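PDB 4N67: putative cell filamentation protein from Bartonella quintana, which probably transfers AMP from ATP to target proteins as a Fic-domain effector, and holds ADP in its nucleotide pocket. Local coordinates for residues N23-K28 with H71-W76. The protein carries 2 engineered substitutions. Sequence-based numbering, arbitrary orientation.
Sequences NKHGIK and HKTFEW. Engineered in segment 71-76: Lys72 (natural residue Asn).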
ATOM      1  N   ASN A  23      -6.177   8.758  16.931  1.00 12.17           N
ATOM      2  CA  ASN A  23      -4.783   8.343  16.856  1.00 11.78           C
ATOM      3  C   ASN A  23      -4.223   8.135  18.247  1.00 11.80           C
ATOM      4  O   ASN A  23      -4.823   8.546  19.244  1.00 13.21           O
ATOM      5  CB  ASN A  23      -3.944   9.364  16.083  1.00 11.89           C
ATOM      6  CG  ASN A  23      -3.851  10.703  16.794  1.00 12.35           C
ATOM      7  OD1 ASN A  23      -2.972  10.923  17.634  1.00 12.76           O
ATOM      8  ND2 ASN A  23      -4.807  11.598  16.536  1.00 12.85           N
ATOM      9  N   LYS A  24      -3.046   7.524  18.302  0.50 11.78           N
ATOM     10  CA  LYS A  24      -2.412   7.171  19.568  0.50 12.15           C
ATOM     11  C   LYS A  24      -1.394   8.199  20.048  0.50 12.31           C
ATOM     12  O   LYS A  24      -0.823   8.044  21.122  0.50 12.76           O
ATOM     13  CB  LYS A  24      -1.758   5.803  19.422  0.50 12.38           C
ATOM     14  CG  LYS A  24      -2.813   4.709  19.228  0.50 12.71           C
ATOM     15  CD  LYS A  24      -2.262   3.377  18.765  0.50 13.17           C
ATOM     16  CE  LYS A  24      -1.208   2.794  19.685  0.50 14.16           C
ATOM     17  NZ  LYS A  24      -1.032   1.342  19.408  0.50 14.67           N
ATOM     18  N   HIS A  25      -1.203   9.268  19.278  1.00 11.82           N
ATOM     19  CA  HIS A  25      -0.165  10.242  19.557  1.00 12.24           C
ATOM     20  C   HIS A  25      -0.562  11.370  20.485  1.00 12.80           C
ATOM     21  O   HIS A  25       0.294  12.169  20.877  1.00 13.26           O
ATOM     22  CB  HIS A  25       0.318  10.877  18.242  1.00 11.90           C
ATOM     23  CG  HIS A  25       1.031   9.945  17.356  1.00 11.31           C
ATOM     24  ND1 HIS A  25       2.169   9.289  17.735  1.00 11.36           N
ATOM     25  CD2 HIS A  25       0.741   9.512  16.110  1.00 10.76           C
ATOM     26  CE1 HIS A  25       2.595   8.537  16.739  1.00 11.03           C
ATOM     27  NE2 HIS A  25       1.735   8.657  15.738  1.00 10.63           N
ATOM     28  N   GLY A  26      -1.850  11.482  20.833  1.00 12.94           N
ATOM     29  CA  GLY A  26      -2.346  12.576  21.648  1.00 13.96           C
ATOM     30  C   GLY A  26      -2.556  13.872  20.883  1.00 14.46           C
ATOM     31  O   GLY A  26      -2.590  14.931  21.468  1.00 15.44           O
ATOM     32  N   ILE A  27      -2.740  13.751  19.565  1.00 14.45           N
ATOM     33  CA  ILE A  27      -2.805  14.904  18.668  1.00 15.29           C
ATOM     34  C   ILE A  27      -4.256  15.137  18.234  1.00 15.86           C
ATOM     35  O   ILE A  27      -4.947  14.191  17.855  1.00 15.40           O
ATOM     36  CB  ILE A  27      -1.905  14.687  17.443  1.00 15.19           C
ATOM     37  CG1 ILE A  27      -0.426  14.565  17.882  1.00 15.53           C
ATOM     38  CG2 ILE A  27      -2.130  15.807  16.431  1.00 15.61           C
ATOM     39  CD1 ILE A  27       0.515  14.208  16.775  1.00 15.42           C
ATOM     40  N   LYS A  28      -4.706  16.386  18.325  1.00 17.71           N
ATOM     41  CA  LYS A  28      -6.067  16.739  17.872  1.00 19.21           C
ATOM     42  C   LYS A  28      -6.077  17.621  16.634  1.00 20.56           C
ATOM     43  O   LYS A  28      -7.146  17.830  16.055  1.00 21.63           O
ATOM     44  CB  LYS A  28      -6.892  17.402  18.982  1.00 21.10           C
ATOM     45  CG  LYS A  28      -7.144  16.535  20.211  1.00 22.20           C
ATOM     46  CD  LYS A  28      -7.744  15.176  19.855  1.00 22.49           C
ATOM     47  CE  LYS A  28      -8.180  14.428  21.110  1.00 24.18           C
ATOM     48  NZ  LYS A  28      -6.997  14.069  21.964  1.00 24.83           N
ATOM     49  N   HIS A  71       1.170   1.030  13.483  1.00 10.79           N
ATOM     50  CA  HIS A  71       0.634   0.653  14.787  1.00 11.74           C
ATOM     51  C   HIS A  71       0.868   1.657  15.902  1.00 11.87           C
ATOM     52  O   HIS A  71       0.098   1.683  16.846  1.00 12.31           O
ATOM     53  CB  HIS A  71       1.033  -0.738  15.239  1.00 12.61           C
ATOM     54  CG  HIS A  71       2.386  -0.820  15.803  1.00 14.53           C
ATOM     55  ND1 HIS A  71       3.535  -0.919  15.048  1.00 16.41           N
ATOM     56  CD2 HIS A  71       2.780  -0.877  17.101  1.00 16.28           C
ATOM     57  CE1 HIS A  71       4.579  -1.004  15.854  1.00 17.42           C
ATOM     58  NE2 HIS A  71       4.143  -0.989  17.097  1.00 18.54           N
ATOM     59  N   LYS A  72       1.906   2.481  15.802  1.00 11.70           N
ATOM     60  CA  LYS A  72       2.095   3.512  16.829  1.00 12.59           C
ATOM     61  C   LYS A  72       1.183   4.716  16.597  1.00 12.03           C
ATOM     62  O   LYS A  72       1.036   5.550  17.484  1.00 11.71           O
ATOM     63  CB  LYS A  72       3.559   3.944  16.919  1.00 14.59           C
ATOM     64  CG  LYS A  72       4.413   2.763  17.349  1.00 16.69           C
ATOM     65  CD  LYS A  72       5.886   3.054  17.436  1.00 20.23           C
ATOM     66  CE  LYS A  72       6.691   1.751  17.375  1.00 22.23           C
ATOM     67  NZ  LYS A  72       8.078   1.887  16.841  1.00 23.60           N
ATOM     68  N   THR A  73       0.544   4.786  15.430  1.00 10.96           N
ATOM     69  CA  THR A  73      -0.339   5.908  15.087  1.00 11.01           C
ATOM     70  C   THR A  73      -1.807   5.545  15.209  1.00 10.74           C
ATOM     71  O   THR A  73      -2.586   6.297  15.781  1.00 11.09           O
ATOM     72  CB  THR A  73      -0.017   6.383  13.638  1.00 10.90           C
ATOM     73  OG1 THR A  73       1.363   6.820  13.587  1.00 11.16           O
ATOM     74  CG2 THR A  73      -0.988   7.466  13.154  1.00 11.41           C
ATOM     75  N   PHE A  74      -2.220   4.414  14.629  1.00 10.64           N
ATOM     76  CA  PHE A  74      -3.626   4.029  14.584  1.00 10.83           C
ATOM     77  C   PHE A  74      -3.887   2.694  15.283  1.00 10.78           C
ATOM     78  O   PHE A  74      -3.152   1.725  15.054  1.00 10.66           O
ATOM     79  CB  PHE A  74      -4.102   3.901  13.133  1.00 11.03           C
ATOM     80  CG  PHE A  74      -4.050   5.168  12.350  1.00 11.12           C
ATOM     81  CD1 PHE A  74      -4.690   6.308  12.820  1.00 11.91           C
ATOM     82  CD2 PHE A  74      -3.349   5.246  11.141  1.00 11.52           C
ATOM     83  CE1 PHE A  74      -4.673   7.483  12.083  1.00 12.55           C
ATOM     84  CE2 PHE A  74      -3.322   6.436  10.410  1.00 11.92           C
ATOM     85  CZ  PHE A  74      -3.996   7.548  10.891  1.00 12.77           C
ATOM     86  N   GLU A  75      -4.965   2.655  16.086  1.00 11.33           N
ATOM     87  CA  GLU A  75      -5.397   1.406  16.758  1.00 11.41           C
ATOM     88  C   GLU A  75      -5.715   0.296  15.759  1.00 11.16           C
ATOM     89  O   GLU A  75      -5.480  -0.895  16.049  1.00 12.11           O
ATOM     90  CB  GLU A  75      -6.605   1.630  17.659  1.00 12.17           C
ATOM     91  CG  GLU A  75      -6.303   2.446  18.916  1.00 12.56           C
ATOM     92  CD  GLU A  75      -7.534   2.649  19.773  1.00 13.48           C
ATOM     93  OE1 GLU A  75      -8.302   1.682  19.947  1.00 13.60           O
ATOM     94  OE2 GLU A  75      -7.721   3.758  20.288  1.00 14.44           O
ATOM     95  N   TRP A  76      -6.210   0.706  14.592  1.00 11.00           N
ATOM     96  CA  TRP A  76      -6.618  -0.234  13.539  1.00 11.23           C
ATOM     97  C   TRP A  76      -5.511  -0.560  12.562  1.00 10.70           C
ATOM     98  O   TRP A  76      -5.782  -1.150  11.500  1.00 10.67           O
ATOM     99  CB  TRP A  76      -7.860   0.300  12.772  1.00 11.62           C
ATOM    100  CG  TRP A  76      -7.743   1.733  12.375  1.00 11.81           C
ATOM    101  CD1 TRP A  76      -8.170   2.836  13.097  1.00 12.88           C
ATOM    102  CD2 TRP A  76      -7.129   2.259  11.193  1.00 11.95           C
ATOM    103  NE1 TRP A  76      -7.849   3.977  12.428  1.00 12.56           N
ATOM    104  CE2 TRP A  76      -7.241   3.656  11.247  1.00 12.17           C
ATOM    105  CE3 TRP A  76      -6.564   1.681  10.050  1.00 11.95           C
ATOM    106  CZ2 TRP A  76      -6.755   4.478  10.235  1.00 12.32           C
ATOM    107  CZ3 TRP A  76      -6.079   2.499   9.063  1.00 12.25           C
ATOM    108  CH2 TRP A  76      -6.169   3.894   9.180  1.00 12.35           C
TER
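Asn23 meets Thr73 through its backbone, where Thr73 O receives a CA-H...O contact from Asn23 CA at 3.2 Å, while its amide turns back into its own loop. With CG placed between the backbone N and the carbonyl carbon (chi1 66°), Asn23 OD1 accepts from His25 N on an in-plane lone pair, closing an Asx turn, and Asn23 ND2 reaches Ile27 O at 2.9 Å in an almost straight bond. Asparagine suits this place because one short side chain offers both an acceptor and a donor to the turning backbone; ND2 also bonds Leu21 O.

Lys24 follows with two bonds. Lys24 N donates to Thr73 O at 2.8 Å, the only backbone-to-backbone hydrogen bond between 23-28 and 71-76. In the conformer described here, one of two, the flexible chain, bent at chi3 (57°), runs past the backbone of 71-76 and Lys24 CD brushes Glu75 CG at 4.1 Å, until Lys24 NZ meets His71 O at 2.8 Å, nearly head-on to the carbonyl. In this conformer lysine is long enough to reach the carbonyl just beyond helix 59-70, and its positive charge probably strengthens the bond.

The His25 ring crosses the Thr73 side chain at a slant. At the ring edge, His25 NE2 and Thr73 OG1 share a hydrogen bond of 2.9 Å, and Lys72 O sits over one face, offset toward the rim. Histidine suits the place because its edge nitrogen reaches the hydroxyl while a carbonyl oxygen lies over the ring. Threonine serves two neighbours: OG1 meets His25, whereas its methyl CG2 covers the centre of the Phe74 ring.

The arrangement is a loop-to-loop junction: an Asx-turn loop leading into helix 30-48 is pinned to the loop following helix 59-70 of the Fic domain, with the side chain of Phe74 about 8 Å from the bound ADP.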